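Long-range contacts in putative TIM-barrel metal-dependent hydrolase (Mycobacterium avium subsp. paratuberculosis S397, PDB 4DZI), which is a putative amidohydrolase that holds two metal ions, cadmium in this crystal, and probably uses such a pair to hydrolyse a substrate not yet identified: residues R8-D13 with I115-M120; V12-Y17 with F353-P358; A105-M110 with H161-A166. All blocks are in the same frame, centred on the assembly; numbering follows the deposited sequence.

Contact 1: residues R8-D13 with I115-M120; sequences RVIDVD and IETAFM. With CD (cadmium ion), chain Q.
V9, I10 and D11 pair with I115, T117 and A118 as neighbouring parallel strands of the TIM-type barrel expected of an amidohydrolase. A beta bulge shifts the register by one residue between V9 and I10; E116 is the extra residue, and the T117 N that follows it is buried without a partner. Three backbone hydrogen bonds close the ladder: E116 N to V9 O (2.8 Å), D11 N to T117 O (3.0 Å) and F119 N to D11 O, the last the straightest at 166°.

Van der Waals contacts line both faces. On one, V9 CG2 meets I115 CG1 at 3.8 Å, and the CD1 tip of I115 ends against D11, whose OD2 is hydrogen-bonded to S355 OG. On the other, I10 CD1 rests on T117 CB, next to helix 378-393. V12 CA lies over one face of the F119 ring, 3.9 Å from its centroid in a CH-pi contact, while V12 CB approaches F119 CD2 at 3.5 Å.

At the outer end the extended E116 chain, with CG anti to the backbone N (chi1 170°), stacks its carboxylate on the R8 guanidinium, planes 11° apart: a salt bridge of charges only, as no N-H points at OE1. That oxygen also pairs with R386.

Past V12, D13 N donates to D11 OD1, an Asx turn, and D13 grips a cadmium ion through OD1 (2.2 Å) and OD2 (2.6 Å).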
loop_
_atom_site.group_PDB
_atom_site.type_symbol
_atom_site.label_atom_id
_atom_site.label_comp_id
_atom_site.label_asym_id
_atom_site.label_seq_id
_atom_site.Cartn_x
_atom_site.Cartn_y
_atom_site.Cartn_z
ATOM N N ARG C 8 22.541 6.119 -30.765
ATOM C CA ARG C 8 21.219 6.728 -30.460
ATOM C C ARG C 8 20.569 5.894 -29.382
ATOM O O ARG C 8 20.820 4.715 -29.282
ATOM C CB ARG C 8 20.327 6.776 -31.697
ATOM C CG ARG C 8 20.884 7.681 -32.805
ATOM C CD ARG C 8 20.278 7.294 -34.157
ATOM N NE ARG C 8 20.712 5.951 -34.571
ATOM C CZ ARG C 8 20.193 5.291 -35.605
ATOM N NH1 ARG C 8 20.621 4.071 -35.928
ATOM N NH2 ARG C 8 19.221 5.860 -36.306
ATOM N N VAL C 9 19.694 6.521 -28.600
ATOM C CA VAL C 9 19.045 5.795 -27.517
ATOM C C VAL C 9 17.623 5.418 -27.880
ATOM O O VAL C 9 17.055 5.913 -28.861
ATOM C CB VAL C 9 19.087 6.608 -26.213
ATOM C CG1 VAL C 9 20.537 6.923 -25.843
ATOM C CG2 VAL C 9 18.288 7.904 -26.329
ATOM N N ILE C 10 17.020 4.525 -27.087
ATOM C CA ILE C 10 15.629 4.147 -27.262
ATOM C C ILE C 10 14.957 4.582 -25.942
ATOM O O ILE C 10 15.307 4.068 -24.903
ATOM C CB ILE C 10 15.487 2.623 -27.420
ATOM C CG1 ILE C 10 16.384 2.110 -28.561
ATOM C CG2 ILE C 10 14.000 2.235 -27.579
ATOM C CD1 ILE C 10 15.955 2.537 -29.938
ATOM N N ASP C 11 14.062 5.555 -26.006
ATOM C CA ASP C 11 13.442 6.165 -24.807
ATOM C C ASP C 11 12.071 5.539 -24.615
ATOM O O ASP C 11 11.171 5.742 -25.453
ATOM C CB ASP C 11 13.316 7.675 -25.067
ATOM C CG ASP C 11 13.006 8.467 -23.809
ATOM O OD1 ASP C 11 12.371 7.889 -22.908
ATOM O OD2 ASP C 11 13.380 9.669 -23.731
ATOM N N VAL C 12 11.869 4.767 -23.535
ATOM C CA VAL C 12 10.584 4.066 -23.389
ATOM C C VAL C 12 9.491 4.923 -22.734
ATOM O O VAL C 12 8.371 4.457 -22.523
ATOM C CB VAL C 12 10.722 2.717 -22.638
ATOM C CG1 VAL C 12 11.819 1.831 -23.297
ATOM C CG2 VAL C 12 11.013 2.918 -21.149
ATOM N N ASP C 13 9.802 6.182 -22.441
ATOM C CA ASP C 13 8.775 7.032 -21.820
ATOM C C ASP C 13 8.831 8.416 -22.417
ATOM O O ASP C 13 9.596 9.279 -21.969
ATOM C CB ASP C 13 8.982 7.161 -20.309
ATOM C CG ASP C 13 7.794 7.779 -19.618
ATOM O OD1 ASP C 13 6.822 8.199 -20.313
ATOM O OD2 ASP C 13 7.869 7.877 -18.371
ATOM N N ILE C 115 17.583 10.491 -29.960
ATOM C CA ILE C 115 16.689 9.351 -29.746
ATOM C C ILE C 115 16.352 8.698 -31.102
ATOM O O ILE C 115 15.829 9.369 -32.014
ATOM C CB ILE C 115 15.395 9.820 -29.053
ATOM C CG1 ILE C 115 15.708 10.387 -27.659
ATOM C CG2 ILE C 115 14.428 8.648 -28.936
ATOM C CD1 ILE C 115 14.483 11.086 -27.047
ATOM N N GLU C 116 16.680 7.408 -31.256
ATOM C CA GLU C 116 16.268 6.692 -32.460
ATOM C C GLU C 116 14.790 6.373 -32.412
ATOM O O GLU C 116 14.043 6.636 -33.369
ATOM C CB GLU C 116 17.037 5.377 -32.647
ATOM C CG GLU C 116 16.395 4.565 -33.758
ATOM C CD GLU C 116 17.135 3.285 -34.115
ATOM O OE1 GLU C 116 18.189 2.973 -33.519
ATOM O OE2 GLU C 116 16.623 2.583 -35.012
ATOM N N THR C 117 14.336 5.793 -31.293
ATOM C CA THR C 117 12.923 5.409 -31.199
ATOM C C THR C 117 12.405 5.862 -29.841
ATOM O O THR C 117 13.095 5.693 -28.860
ATOM C CB THR C 117 12.726 3.876 -31.345
ATOM O OG1 THR C 117 13.229 3.446 -32.631
ATOM C CG2 THR C 117 11.251 3.458 -31.263
ATOM N N ALA C 118 11.225 6.464 -29.829
ATOM C CA ALA C 118 10.578 6.880 -28.586
ATOM C C ALA C 118 9.283 6.101 -28.464
ATOM O O ALA C 118 8.562 5.966 -29.469
ATOM C CB ALA C 118 10.265 8.366 -28.660
ATOM N N PHE C 119 8.939 5.651 -27.244
ATOM C CA PHE C 119 7.585 5.110 -26.985
ATOM C C PHE C 119 6.734 6.340 -26.688
ATOM O O PHE C 119 7.087 7.120 -25.822
ATOM C CB PHE C 119 7.569 4.172 -25.778
ATOM C CG PHE C 119 8.340 2.883 -25.966
ATOM C CD1 PHE C 119 9.189 2.669 -27.049
ATOM C CD2 PHE C 119 8.226 1.890 -25.003
ATOM C CE1 PHE C 119 9.885 1.461 -27.167
ATOM C CE2 PHE C 119 8.909 0.695 -25.112
ATOM C CZ PHE C 119 9.734 0.474 -26.206
ATOM N N MET C 120 5.651 6.535 -27.431
ATOM C CA MET C 120 4.843 7.762 -27.307
ATOM C C MET C 120 3.547 7.394 -26.590
ATOM O O MET C 120 2.775 6.540 -27.063
ATOM C CB MET C 120 4.537 8.376 -28.685
ATOM C CG MET C 120 5.733 9.111 -29.296
ATOM S SD MET C 120 6.250 10.608 -28.394
ATOM C CE MET C 120 4.776 11.580 -28.594
HETATM CD CD CD Q . 5.556 8.973 -18.650
#

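Contact 2: residues V12-Y17 with F353-P358; sequences VDNHYY and FGSDWP. With CD (cadmium ion), chain Q; CD (cadmium ion), chain P.
The chain at V12-Y17 runs nearly in the same direction as F353-P358, the end-to-end vectors 11° apart, held by V12 N to F353 O (3.1 Å, almost straight), H15 N to W357 O (2.9 Å) and a weak, bent bond from D356 N to D13 O. The D13 carbonyl oxygen also accepts N14 ND2, from above the carbonyl plane. G354, without a side chain, brings its CA within 3.9 Å of D13 CB.

The D13 and D356 carboxylates run alongside each other toward the same cadmium ion. D356 OD1 lies near the H15 ring plane at the NE2 edge because both atoms bind that ion, not through a hydrogen bond; ring and carboxylate planes are 78° apart. H15 NE2 is 2.2 Å and D356 OD1 2.3 Å from the metal; H230 and E293 complete its shell. With CG anti to the backbone N (chi1 -163°), the D356 carboxylate swings back toward D13 and H15 and reaches the second cadmium ion as well, joined there by E293, H359, E361 and a water.

Farther along, Y17 CE2 touches P358 CG at 3.8 Å, and a water links Y17 OH to P358 O; the peptide bond before P358 is cis.

D356 OD1, with a longer second leg, and E293 connect the two ions, consistent with a binuclear amidohydrolase centre; the metal charge probably offsets the repulsion of the crowded carboxylates.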
loop_
_atom_site.group_PDB
_atom_site.type_symbol
_atom_site.label_atom_id
_atom_site.label_comp_id
_atom_site.label_asym_id
_atom_site.label_seq_id
_atom_site.Cartn_x
_atom_site.Cartn_y
_atom_site.Cartn_z
ATOM N N VAL C 12 11.869 4.767 -23.535
ATOM C CA VAL C 12 10.584 4.066 -23.389
ATOM C C VAL C 12 9.491 4.923 -22.734
ATOM O O VAL C 12 8.371 4.457 -22.523
ATOM C CB VAL C 12 10.722 2.717 -22.638
ATOM C CG1 VAL C 12 11.819 1.831 -23.297
ATOM C CG2 VAL C 12 11.013 2.918 -21.149
ATOM N N ASP C 13 9.802 6.182 -22.441
ATOM C CA ASP C 13 8.775 7.032 -21.820
ATOM C C ASP C 13 8.831 8.416 -22.417
ATOM O O ASP C 13 9.596 9.279 -21.969
ATOM C CB ASP C 13 8.982 7.161 -20.309
ATOM C CG ASP C 13 7.794 7.779 -19.618
ATOM O OD1 ASP C 13 6.822 8.199 -20.313
ATOM O OD2 ASP C 13 7.869 7.877 -18.371
ATOM N N ASN C 14 7.972 8.613 -23.423
ATOM C CA ASN C 14 7.778 9.951 -23.971
ATOM C C ASN C 14 6.288 10.213 -24.077
ATOM O O ASN C 14 5.483 9.298 -24.085
ATOM C CB ASN C 14 8.422 10.056 -25.371
ATOM C CG ASN C 14 9.780 10.742 -25.374
ATOM O OD1 ASN C 14 10.084 11.511 -26.306
ATOM N ND2 ASN C 14 10.642 10.411 -24.416
ATOM N N HIS C 15 5.915 11.497 -24.102
ATOM C CA HIS C 15 4.502 11.878 -24.249
ATOM C C HIS C 15 4.198 12.835 -25.386
ATOM O O HIS C 15 5.059 13.597 -25.806
ATOM C CB HIS C 15 3.990 12.484 -22.921
ATOM C CG HIS C 15 3.963 11.486 -21.804
ATOM N ND1 HIS C 15 2.934 10.645 -21.634
ATOM C CD2 HIS C 15 4.918 11.145 -20.846
ATOM C CE1 HIS C 15 3.189 9.814 -20.604
ATOM N NE2 HIS C 15 4.392 10.110 -20.115
ATOM N N TYR C 16 2.965 12.755 -25.878
ATOM C CA TYR C 16 2.334 13.836 -26.628
ATOM C C TYR C 16 1.315 14.494 -25.689
ATOM O O TYR C 16 0.991 13.956 -24.607
ATOM C CB TYR C 16 1.632 13.292 -27.880
ATOM C CG TYR C 16 0.851 12.054 -27.598
ATOM C CD1 TYR C 16 -0.392 12.107 -26.941
ATOM C CD2 TYR C 16 1.347 10.794 -27.952
ATOM C CE1 TYR C 16 -1.097 10.941 -26.651
ATOM C CE2 TYR C 16 0.650 9.618 -27.652
ATOM C CZ TYR C 16 -0.578 9.701 -27.013
ATOM O OH TYR C 16 -1.276 8.565 -26.705
ATOM N N TYR C 17 0.800 15.659 -26.093
ATOM C CA TYR C 17 -0.324 16.262 -25.394
ATOM C C TYR C 17 -1.493 16.143 -26.367
ATOM O O TYR C 17 -1.433 16.615 -27.523
ATOM C CB TYR C 17 -0.015 17.711 -25.049
ATOM C CG TYR C 17 1.015 17.848 -23.938
ATOM C CD1 TYR C 17 0.817 17.209 -22.712
ATOM C CD2 TYR C 17 2.201 18.548 -24.108
ATOM C CE1 TYR C 17 1.722 17.330 -21.665
ATOM C CE2 TYR C 17 3.129 18.650 -23.087
ATOM C CZ TYR C 17 2.895 18.032 -21.862
ATOM O OH TYR C 17 3.806 18.176 -20.834
ATOM N N PHE C 353 15.873 2.692 -19.671
ATOM C CA PHE C 353 15.854 4.148 -19.717
ATOM C C PHE C 353 14.551 4.729 -20.270
ATOM O O PHE C 353 14.092 4.350 -21.353
ATOM C CB PHE C 353 17.053 4.625 -20.545
ATOM C CG PHE C 353 16.832 5.927 -21.250
ATOM C CD1 PHE C 353 16.708 7.119 -20.548
ATOM C CD2 PHE C 353 16.758 5.946 -22.638
ATOM C CE1 PHE C 353 16.522 8.319 -21.234
ATOM C CE2 PHE C 353 16.558 7.133 -23.326
ATOM C CZ PHE C 353 16.473 8.321 -22.630
ATOM N N GLY C 354 13.946 5.629 -19.488
ATOM C CA GLY C 354 12.786 6.398 -19.968
ATOM C C GLY C 354 12.932 7.802 -19.363
ATOM O O GLY C 354 13.253 7.944 -18.186
ATOM N N SER C 355 12.714 8.837 -20.160
ATOM C CA SER C 355 12.926 10.207 -19.700
ATOM C C SER C 355 11.645 10.919 -19.248
ATOM O O SER C 355 11.726 11.883 -18.470
ATOM C CB SER C 355 13.504 11.050 -20.850
ATOM O OG SER C 355 12.533 11.147 -21.879
ATOM N N ASP C 356 10.489 10.464 -19.739
ATOM C CA ASP C 356 9.193 11.105 -19.490
ATOM C C ASP C 356 9.120 12.464 -20.134
ATOM O O ASP C 356 8.341 13.312 -19.723
ATOM C CB ASP C 356 8.917 11.247 -17.982
ATOM C CG ASP C 356 7.440 11.507 -17.666
ATOM O OD1 ASP C 356 6.533 11.053 -18.382
ATOM O OD2 ASP C 356 7.206 12.148 -16.623
ATOM N N TRP C 357 9.948 12.687 -21.145
ATOM C CA TRP C 357 9.866 13.971 -21.853
ATOM C C TRP C 357 8.590 14.101 -22.658
ATOM O O TRP C 357 8.151 13.156 -23.302
ATOM C CB TRP C 357 11.109 14.047 -22.763
ATOM C CG TRP C 357 11.387 15.452 -23.228
ATOM C CD1 TRP C 357 12.169 16.412 -22.596
ATOM C CD2 TRP C 357 10.897 16.106 -24.445
ATOM N NE1 TRP C 357 12.187 17.593 -23.325
ATOM C CE2 TRP C 357 11.429 17.476 -24.420
ATOM C CE3 TRP C 357 10.074 15.725 -25.499
ATOM C CZ2 TRP C 357 11.159 18.394 -25.441
ATOM C CZ3 TRP C 357 9.823 16.655 -26.519
ATOM C CH2 TRP C 357 10.339 17.968 -26.468
ATOM N N PRO C 358 7.940 15.289 -22.671
ATOM C CA PRO C 358 8.329 16.591 -22.166
ATOM C C PRO C 358 7.667 16.951 -20.841
ATOM O O PRO C 358 7.539 18.122 -20.541
ATOM C CB PRO C 358 7.729 17.511 -23.219
ATOM C CG PRO C 358 6.432 16.889 -23.530
ATOM C CD PRO C 358 6.742 15.402 -23.534
HETATM CD CD CD Q . 5.556 8.973 -18.650
HETATM CD CD CD P . 4.864 12.070 -16.523
HETATM O O HOH W 1 5.693 19.925 -21.339
HETATM O O HOH W 2 2.474 11.465 -16.214
#

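Contact 3: residues A105-M110 with H161-A166; sequences ARIAVM and HRIIAA
The flat group here is the guanidinium of R162, met obliquely by two side chains of helix 103-113: I107 CG2 comes to 3.3 Å from NH1, and M110 CB to 3.6 Å from NH2. This is a barrel helix packed on the parallel sheet, its direction 128° from that of strand 163-165 and the two short axes 11.7 Å apart. R162 folds back to get there, its chain bent at chi2 and again at chi3, and the charged end is held by polar partners outside the two segments: NE donates to E116 O, and NH2 bonds I115 O and pairs with D111. The R162 CB and CG also lie against I107 CD1.

Beside it, the apolar side chains close up around the end of I163. I107 CD1 lies between the R162 stem and I163, 3.7 Å from I163 CD1, while M110 SD sits alongside I163 CG1. R106 adds a marginal touch of its CG; its guanidinium serves a different task, bonding H15 O and N14 OD1.

No hydrogen bond joins the two segments directly. The bend of M110 at chi3 (58°) carries its methyl group toward the backbone just before the strand, where M110 CE lies 3.2 Å from R162 O.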
loop_
_atom_site.group_PDB
_atom_site.type_symbol
_atom_site.label_atom_id
_atom_site.label_comp_id
_atom_site.label_asym_id
_atom_site.label_seq_id
_atom_site.Cartn_x
_atom_site.Cartn_y
_atom_site.Cartn_z
ATOM N N ALA C 105 7.304 17.428 -36.514
ATOM C CA ALA C 105 8.080 18.271 -35.621
ATOM C C ALA C 105 8.764 17.434 -34.537
ATOM O O ALA C 105 9.899 17.741 -34.129
ATOM C CB ALA C 105 7.210 19.352 -34.981
ATOM N N ARG C 106 8.056 16.413 -34.050
ATOM C CA ARG C 106 8.618 15.545 -32.993
ATOM C C ARG C 106 9.850 14.769 -33.458
ATOM O O ARG C 106 10.849 14.692 -32.723
ATOM C CB ARG C 106 7.554 14.577 -32.446
ATOM C CG ARG C 106 8.029 13.807 -31.205
ATOM C CD ARG C 106 8.564 14.751 -30.139
ATOM N NE ARG C 106 8.652 14.048 -28.850
ATOM C CZ ARG C 106 7.667 14.020 -27.962
ATOM N NH1 ARG C 106 6.534 14.657 -28.214
ATOM N NH2 ARG C 106 7.806 13.327 -26.825
ATOM N N ILE C 107 9.793 14.246 -34.687
ATOM C CA ILE C 107 10.919 13.492 -35.240
ATOM C C ILE C 107 12.162 14.376 -35.323
ATOM O O ILE C 107 13.267 13.957 -35.019
ATOM C CB ILE C 107 10.605 12.936 -36.652
ATOM C CG1 ILE C 107 9.471 11.920 -36.579
ATOM C CG2 ILE C 107 11.854 12.315 -37.281
ATOM C CD1 ILE C 107 9.785 10.772 -35.660
ATOM N N ALA C 108 11.979 15.622 -35.749
ATOM C CA ALA C 108 13.105 16.540 -35.821
ATOM C C ALA C 108 13.720 16.845 -34.452
ATOM O O ALA C 108 14.921 16.972 -34.338
ATOM C CB ALA C 108 12.666 17.834 -36.498
ATOM N N VAL C 109 12.884 16.967 -33.427
ATOM C CA VAL C 109 13.389 17.123 -32.060
ATOM C C VAL C 109 14.079 15.840 -31.571
ATOM O O VAL C 109 15.100 15.928 -30.906
ATOM C CB VAL C 109 12.237 17.564 -31.107
ATOM C CG1 VAL C 109 12.616 17.433 -29.637
ATOM C CG2 VAL C 109 11.899 19.019 -31.407
ATOM N N MET C 110 13.528 14.667 -31.912
ATOM C CA MET C 110 14.188 13.399 -31.582
ATOM C C MET C 110 15.598 13.346 -32.161
ATOM O O MET C 110 16.529 12.887 -31.513
ATOM C CB MET C 110 13.369 12.183 -32.044
ATOM C CG MET C 110 12.094 12.045 -31.180
ATOM S SD MET C 110 10.931 10.920 -31.863
ATOM C CE MET C 110 11.971 9.453 -31.939
ATOM N N HIS C 161 10.000 3.730 -38.294
ATOM C CA HIS C 161 10.290 3.118 -36.979
ATOM C C HIS C 161 10.925 4.064 -35.978
ATOM O O HIS C 161 11.787 3.653 -35.175
ATOM C CB HIS C 161 11.101 1.817 -37.141
ATOM C CG HIS C 161 10.391 0.757 -37.965
ATOM N ND1 HIS C 161 9.104 0.401 -37.749
ATOM C CD2 HIS C 161 10.837 -0.025 -39.043
ATOM C CE1 HIS C 161 8.741 -0.543 -38.648
ATOM N NE2 HIS C 161 9.804 -0.798 -39.436
ATOM N N ARG C 162 10.493 5.326 -35.983
ATOM C CA ARG C 162 10.991 6.311 -35.027
ATOM C C ARG C 162 10.059 6.370 -33.806
ATOM O O ARG C 162 10.493 6.726 -32.715
ATOM C CB ARG C 162 10.993 7.707 -35.650
ATOM C CG ARG C 162 11.926 7.920 -36.852
ATOM C CD ARG C 162 13.379 7.547 -36.536
ATOM N NE ARG C 162 14.006 8.347 -35.475
ATOM C CZ ARG C 162 14.469 9.586 -35.620
ATOM N NH1 ARG C 162 14.359 10.212 -36.795
ATOM N NH2 ARG C 162 15.020 10.234 -34.602
ATOM N N ILE C 163 8.790 6.022 -33.999
ATOM C CA ILE C 163 7.820 6.212 -32.905
ATOM C C ILE C 163 6.978 4.979 -32.695
ATOM O O ILE C 163 6.360 4.458 -33.620
ATOM C CB ILE C 163 6.954 7.459 -33.168
ATOM C CG1 ILE C 163 7.810 8.708 -32.941
ATOM C CG2 ILE C 163 5.670 7.418 -32.339
ATOM C CD1 ILE C 163 7.123 10.021 -33.236
ATOM N N ILE C 164 6.991 4.464 -31.465
ATOM C CA ILE C 164 6.080 3.381 -31.118
ATOM C C ILE C 164 4.955 4.021 -30.314
ATOM O O ILE C 164 5.165 4.338 -29.145
ATOM C CB ILE C 164 6.813 2.328 -30.249
ATOM C CG1 ILE C 164 7.967 1.699 -31.038
ATOM C CG2 ILE C 164 5.836 1.273 -29.743
ATOM C CD1 ILE C 164 7.509 1.091 -32.334
ATOM N N ALA C 165 3.809 4.293 -30.941
ATOM C CA ALA C 165 2.694 4.906 -30.201
ATOM C C ALA C 165 1.814 3.798 -29.691
ATOM O O ALA C 165 1.219 3.074 -30.466
ATOM C CB ALA C 165 1.906 5.876 -31.102
ATOM N N ALA C 166 1.712 3.684 -28.367
ATOM C CA ALA C 166 1.021 2.574 -27.762
ATOM C C ALA C 166 -0.471 2.843 -27.580
ATOM O O ALA C 166 -0.866 3.748 -26.827
ATOM C CB ALA C 166 1.674 2.284 -26.402
#

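Strand 115-121 ties contacts 1 and 3 together: contact 1 pairs it with strand 9-15, and contact 3 packs the preceding helix against strand 163-165, its other neighbour in the sheet. Their centres are 8 Å apart, with R162 NE to E116 O at 2.7 Å between them. Contacts 1 and 2 share V12 and D13, also with centres 8 Å apart, and meet at the cadmium ion bound by D13; F119 O to N14 N, 3.0 Å, links them again. Contact 3 reaches contact 2 through R106 NH2 and H15 O, 2.9 Å apart, so the helix holds the backbone of a metal ligand although the R106 side chain stays about 10 Å from a cadmium ion.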